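Local coordinates for protein fimbrial subunit type 1 (Actinomyces oris, PDB 3UXF) that serves as the major structural subunit of type 1 fimbriae, the adhesive pili displayed on the surface of this Gram-positive bacterium, at residues Val379-Lys384 with Asp443-Val448; Ser387-Arg392 with Ala460-Phe465. All coordinates share one frame; numbering follows the deposited sequence.

Four pieces of one curled antiparallel sheet in the prealbumin-like domain meet here, in the chain order 379-384, 387-392, 443-448 and 460-465. Contact 1 joins the first to the third and closes a loop of 58 residues. Contact 2 joins the second to the fourth across 67 residues, and the two loops therefore cross rather than nest. Pieces that follow each other in the chain are also neighbours in the sheet, probably hydrogen-bonded: Thr390 N lies 2.8 Å from Thr383 O, and Leu463 N 2.9 Å from Leu447 O. Contact 1 is the covalently locked centre, and contact 2 brings the flanking strands together over the disulfide, ending at a calcium ion.

Contact 1 (Val379-Lys384 with Asp443-Val448); sequences VYECTK and DYYCLV
Cys382 and Cys446 join two antiparallel strands of the prealbumin-like domain through a disulfide, with SG of Cys382 2.1 Å from SG of Cys446. The bond runs diagonally: Cys446 is paired with Tyr380, a hydrogen-bonded pair, and the cysteine two residues further along strand 376-385 reaches back to it on the same face of the sheet. The two cysteines meet with different rotations: SG of Cys382 sits between its backbone N and carbonyl carbon (chi1 62°), whereas SG of Cys446 turns opposite its carbonyl carbon (chi1 -87°), and the two close with a chi3 of 80°.

Tyr444 flanks this bridge, its CB 3.8 Å from Cys382 SG. Its ring extends past the cysteine to the aliphatic part of Lys384, whose CD comes 3.6 Å from Tyr444 CZ; Arg466 adds a cation-pi contact to the same ring. The backbones pair through Tyr380 N to Cys446 O (3.0 Å) and Cys446 N to Tyr380 O (2.8 Å). Cys382 N also donates to Tyr444 O.

The side chains of Glu381 and Tyr445 run side by side and point the same way, Glu381 CG 3.7 Å from Tyr445 CE1. The phenol hydroxyl is hydrogen-bonded to Arg426 O, and one water links the two polar ends by donating to Glu381 OE2 at 2.7 Å and to Tyr445 OH at 2.8 Å.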
loop_
_atom_site.group_PDB
_atom_site.type_symbol
_atom_site.label_atom_id
_atom_site.label_comp_id
_atom_site.label_asym_id
_atom_site.label_seq_id
_atom_site.Cartn_x
_atom_site.Cartn_y
_atom_site.Cartn_z
ATOM N N VAL A 379 20.831 21.679 14.502
ATOM C CA VAL A 379 20.742 21.065 13.162
ATOM C C VAL A 379 19.603 21.691 12.376
ATOM O O VAL A 379 18.521 21.951 12.937
ATOM C CB VAL A 379 20.463 19.544 13.257
ATOM C CG1 VAL A 379 20.535 18.889 11.857
ATOM C CG2 VAL A 379 21.447 18.861 14.253
ATOM N N TYR A 380 19.825 21.925 11.078
ATOM C CA TYR A 380 18.780 22.442 10.201
ATOM C C TYR A 380 18.682 21.566 8.945
ATOM O O TYR A 380 19.645 20.886 8.582
ATOM C CB TYR A 380 19.143 23.863 9.724
ATOM C CG TYR A 380 19.208 24.897 10.833
ATOM C CD1 TYR A 380 20.302 24.946 11.675
ATOM C CD2 TYR A 380 18.192 25.844 10.997
ATOM C CE1 TYR A 380 20.387 25.892 12.687
ATOM C CE2 TYR A 380 18.254 26.792 12.033
ATOM C CZ TYR A 380 19.349 26.799 12.856
ATOM O OH TYR A 380 19.435 27.750 13.857
ATOM N N GLU A 381 17.534 21.641 8.271
ATOM C CA GLU A 381 17.528 21.290 6.855
ATOM C C GLU A 381 18.138 22.475 6.122
ATOM O O GLU A 381 17.969 23.607 6.560
ATOM C CB GLU A 381 16.126 20.984 6.364
ATOM C CG GLU A 381 15.655 19.603 6.860
ATOM C CD GLU A 381 14.255 19.223 6.417
ATOM O OE1 GLU A 381 13.376 20.089 6.280
ATOM O OE2 GLU A 381 14.028 18.030 6.205
ATOM N N CYS A 382 18.903 22.236 5.060
ATOM C CA CYS A 382 19.564 23.371 4.392
ATOM C C CYS A 382 19.838 23.052 2.947
ATOM O O CYS A 382 19.821 21.903 2.525
ATOM C CB CYS A 382 20.885 23.746 5.068
ATOM S SG CYS A 382 22.086 22.373 4.990
ATOM N N THR A 383 20.123 24.119 2.206
ATOM C CA THR A 383 20.522 24.002 0.824
ATOM C C THR A 383 22.000 24.346 0.779
ATOM O O THR A 383 22.412 25.428 1.246
ATOM C CB THR A 383 19.756 25.024 0.011
ATOM O OG1 THR A 383 18.364 24.693 0.043
ATOM C CG2 THR A 383 20.266 25.006 -1.450
ATOM N N LYS A 384 22.814 23.422 0.284
ATOM C CA LYS A 384 24.251 23.648 0.135
ATOM C C LYS A 384 24.429 24.642 -0.993
ATOM O O LYS A 384 23.746 24.558 -2.027
ATOM C CB LYS A 384 24.933 22.327 -0.213
ATOM C CG LYS A 384 26.433 22.353 -0.404
ATOM C CD LYS A 384 26.907 20.920 -0.558
ATOM C CE LYS A 384 28.112 20.795 -1.453
ATOM N NZ LYS A 384 29.324 21.297 -0.781
ATOM N N ASP A 443 18.933 18.762 -0.707
ATOM C CA ASP A 443 18.723 17.525 0.083
ATOM C C ASP A 443 19.845 17.335 1.103
ATOM O O ASP A 443 20.572 16.348 1.086
ATOM C CB ASP A 443 18.642 16.323 -0.845
ATOM C CG ASP A 443 17.427 16.381 -1.746
ATOM O OD1 ASP A 443 16.308 16.630 -1.253
ATOM O OD2 ASP A 443 17.582 16.211 -2.972
ATOM N N TYR A 444 19.964 18.304 2.014
ATOM C CA TYR A 444 20.999 18.280 3.044
ATOM C C TYR A 444 20.443 18.613 4.423
ATOM O O TYR A 444 19.431 19.315 4.557
ATOM C CB TYR A 444 22.093 19.287 2.719
ATOM C CG TYR A 444 23.128 18.777 1.763
ATOM C CD1 TYR A 444 24.194 18.033 2.217
ATOM C CD2 TYR A 444 23.066 19.099 0.409
ATOM C CE1 TYR A 444 25.149 17.574 1.361
ATOM C CE2 TYR A 444 24.040 18.634 -0.467
ATOM C CZ TYR A 444 25.081 17.895 0.030
ATOM O OH TYR A 444 26.075 17.431 -0.820
ATOM N N TYR A 445 21.146 18.129 5.438
ATOM C CA TYR A 445 21.077 18.750 6.754
ATOM C C TYR A 445 22.327 19.613 6.941
ATOM O O TYR A 445 23.299 19.453 6.205
ATOM C CB TYR A 445 21.094 17.657 7.825
ATOM C CG TYR A 445 19.856 16.809 7.795
ATOM C CD1 TYR A 445 18.599 17.388 7.961
ATOM C CD2 TYR A 445 19.929 15.434 7.622
ATOM C CE1 TYR A 445 17.431 16.597 7.930
ATOM C CE2 TYR A 445 18.772 14.621 7.590
ATOM C CZ TYR A 445 17.523 15.222 7.754
ATOM O OH TYR A 445 16.373 14.449 7.694
ATOM N N CYS A 446 22.316 20.501 7.937
ATOM C CA CYS A 446 23.476 21.335 8.269
ATOM C C CYS A 446 23.664 21.300 9.763
ATOM O O CYS A 446 22.691 21.474 10.502
ATOM C CB CYS A 446 23.215 22.821 7.864
ATOM S SG CYS A 446 23.686 23.086 6.100
ATOM N N LEU A 447 24.894 21.104 10.216
ATOM C CA LEU A 447 25.224 21.427 11.620
ATOM C C LEU A 447 25.518 22.903 11.713
ATOM O O LEU A 447 26.152 23.459 10.832
ATOM C CB LEU A 447 26.471 20.677 12.050
ATOM C CG LEU A 447 26.388 19.163 12.051
ATOM C CD1 LEU A 447 27.746 18.595 12.366
ATOM C CD2 LEU A 447 25.329 18.691 13.039
ATOM N N VAL A 448 25.048 23.558 12.770
ATOM C CA VAL A 448 25.542 24.894 13.087
ATOM C C VAL A 448 26.200 24.794 14.443
ATOM O O VAL A 448 25.588 24.379 15.423
ATOM C CB VAL A 448 24.397 25.916 13.121
ATOM C CG1 VAL A 448 24.884 27.255 13.692
ATOM C CG2 VAL A 448 23.810 26.093 11.696
HETATM O O HOH W 1 15.226 15.723 5.462
#

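Contact 2 (Ser387-Arg392 with Ala460-Phe465); sequences SGATLR and ADPLPF. With CA (calcium ion), chain B.
The backbones of Ser387-Leu391 and Asp461-Pro464 run 70° apart, with Gly388 nearest Asp461 and Ala389 nearest Pro462, and no direct hydrogen bond joins them. A calcium ion bridges the two segments at one end. The backbone O of Ser387 binds the ion at 2.3 Å, and the carboxylate of Asp461 grips it with both oxygens, OD1 and OD2 each lying 2.5 Å from the metal. Three waters bring the coordination to six oxygen atoms, so only half of them belong to the protein. The side chain of Asp461 has CG opposite its own carbonyl carbon (chi1 -76°), which carries the carboxylate towards the Ser387-Gly388 turn. Gly388 has no side chain to obstruct it there, and the glycine adopts a positive phi of 138°. A further water accepts a hydrogen bond from Ala389 N and lies 3.0 Å from Asp461 OD1, to which it probably donates.

Beyond the ion the contact turns apolar. Ala389 points its methyl towards two proline rings, with CB 4.2 Å from Pro462 CG and 4.1 Å from Pro464 CG. Pro462 also takes the CD2 branch of Leu391 against its ring, the two side chains crossing at an oblique angle with CD2 3.8 Å from CG. Ala389 and Pro464 both touch Cys446, so this apolar seam lies over the disulfide face of the curled sheet, and Leu391 extends it to Tyr380.

Ser387 O and Asp461 OD1, 3.2 Å apart, would probably repel each other without the cation they share, so calcium is likely to stabilise this meeting of the loop ends, beside a proline seam made of apolar contacts.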
loop_
_atom_site.group_PDB
_atom_site.type_symbol
_atom_site.label_atom_id
_atom_site.label_comp_id
_atom_site.label_asym_id
_atom_site.label_seq_id
_atom_site.Cartn_x
_atom_site.Cartn_y
_atom_site.Cartn_z
ATOM N N SER A 387 28.669 29.358 -1.222
ATOM C CA SER A 387 29.244 30.134 -0.123
ATOM C C SER A 387 29.023 29.494 1.241
ATOM O O SER A 387 29.303 30.111 2.262
ATOM C CB SER A 387 28.693 31.552 -0.137
ATOM O OG SER A 387 27.288 31.562 0.043
ATOM N N GLY A 388 28.539 28.258 1.263
ATOM C CA GLY A 388 28.305 27.561 2.516
ATOM C C GLY A 388 26.977 26.829 2.431
ATOM O O GLY A 388 26.887 25.788 1.789
ATOM N N ALA A 389 25.953 27.398 3.050
ATOM C CA ALA A 389 24.626 26.836 2.993
ATOM C C ALA A 389 23.621 27.856 3.433
ATOM O O ALA A 389 23.932 28.771 4.200
ATOM C CB ALA A 389 24.529 25.572 3.879
ATOM N N THR A 390 22.411 27.701 2.921
ATOM C CA THR A 390 21.270 28.491 3.340
ATOM C C THR A 390 20.389 27.645 4.277
ATOM O O THR A 390 19.833 26.612 3.878
ATOM C CB THR A 390 20.436 28.895 2.131
ATOM O OG1 THR A 390 21.241 29.680 1.242
ATOM C CG2 THR A 390 19.226 29.703 2.555
ATOM N N LEU A 391 20.253 28.079 5.527
ATOM C CA LEU A 391 19.437 27.346 6.491
ATOM C C LEU A 391 17.963 27.501 6.182
ATOM O O LEU A 391 17.495 28.593 5.822
ATOM C CB LEU A 391 19.702 27.852 7.915
ATOM C CG LEU A 391 21.172 27.863 8.340
ATOM C CD1 LEU A 391 21.249 28.376 9.768
ATOM C CD2 LEU A 391 21.733 26.445 8.210
ATOM N N ARG A 392 17.225 26.402 6.301
ATOM C CA ARG A 392 15.775 26.415 6.127
ATOM C C ARG A 392 15.115 26.529 7.519
ATOM O O ARG A 392 15.502 25.866 8.472
ATOM C CB ARG A 392 15.374 25.116 5.378
ATOM C CG ARG A 392 14.005 25.028 4.686
ATOM C CD ARG A 392 13.930 23.794 3.679
ATOM N NE ARG A 392 15.104 23.715 2.787
ATOM C CZ ARG A 392 15.747 22.587 2.453
ATOM N NH1 ARG A 392 15.332 21.405 2.899
ATOM N NH2 ARG A 392 16.838 22.641 1.678
ATOM N N ALA A 460 32.821 29.494 10.417
ATOM C CA ALA A 460 32.401 30.496 9.474
ATOM C C ALA A 460 31.016 30.212 8.889
ATOM O O ALA A 460 30.221 31.118 8.703
ATOM C CB ALA A 460 33.429 30.605 8.365
ATOM N N ASP A 461 30.760 28.939 8.620
ATOM C CA ASP A 461 29.591 28.498 7.881
ATOM C C ASP A 461 28.892 27.347 8.596
ATOM O O ASP A 461 29.502 26.663 9.414
ATOM C CB ASP A 461 30.063 27.937 6.535
ATOM C CG ASP A 461 30.452 29.018 5.552
ATOM O OD1 ASP A 461 29.777 30.065 5.476
ATOM O OD2 ASP A 461 31.456 28.804 4.849
ATOM N N PRO A 462 27.624 27.088 8.235
ATOM C CA PRO A 462 27.007 25.797 8.584
ATOM C C PRO A 462 27.747 24.687 7.866
ATOM O O PRO A 462 28.441 24.939 6.858
ATOM C CB PRO A 462 25.590 25.890 8.011
ATOM C CG PRO A 462 25.364 27.331 7.651
ATOM C CD PRO A 462 26.776 27.865 7.325
ATOM N N LEU A 463 27.587 23.461 8.369
ATOM C CA LEU A 463 28.330 22.322 7.846
ATOM C C LEU A 463 27.365 21.274 7.313
ATOM O O LEU A 463 26.730 20.552 8.086
ATOM C CB LEU A 463 29.125 21.713 8.997
ATOM C CG LEU A 463 30.015 22.721 9.724
ATOM C CD1 LEU A 463 30.679 22.038 10.923
ATOM C CD2 LEU A 463 31.042 23.306 8.778
ATOM N N PRO A 464 27.240 21.166 5.987
ATOM C CA PRO A 464 26.255 20.250 5.394
ATOM C C PRO A 464 26.682 18.819 5.568
ATOM O O PRO A 464 27.882 18.514 5.534
ATOM C CB PRO A 464 26.247 20.638 3.921
ATOM C CG PRO A 464 26.687 22.078 3.935
ATOM C CD PRO A 464 27.752 22.125 5.005
ATOM N N PHE A 465 25.690 17.951 5.708
ATOM C CA PHE A 465 25.902 16.502 5.736
ATOM C C PHE A 465 24.620 15.807 5.366
ATOM O O PHE A 465 23.551 16.421 5.354
ATOM C CB PHE A 465 26.384 16.031 7.127
ATOM C CG PHE A 465 25.315 16.104 8.193
ATOM C CD1 PHE A 465 25.093 17.297 8.862
ATOM C CD2 PHE A 465 24.556 14.976 8.547
ATOM C CE1 PHE A 465 24.108 17.425 9.842
ATOM C CE2 PHE A 465 23.571 15.099 9.544
ATOM C CZ PHE A 465 23.349 16.304 10.189
HETATM CA CA CA B . 31.071 30.841 3.502
HETATM O O HOH W 2 27.004 29.862 4.483
HETATM O O HOH W 3 31.941 32.348 1.844
HETATM O O HOH W 4 29.714 32.822 4.157
HETATM O O HOH W 5 32.167 29.271 1.936
#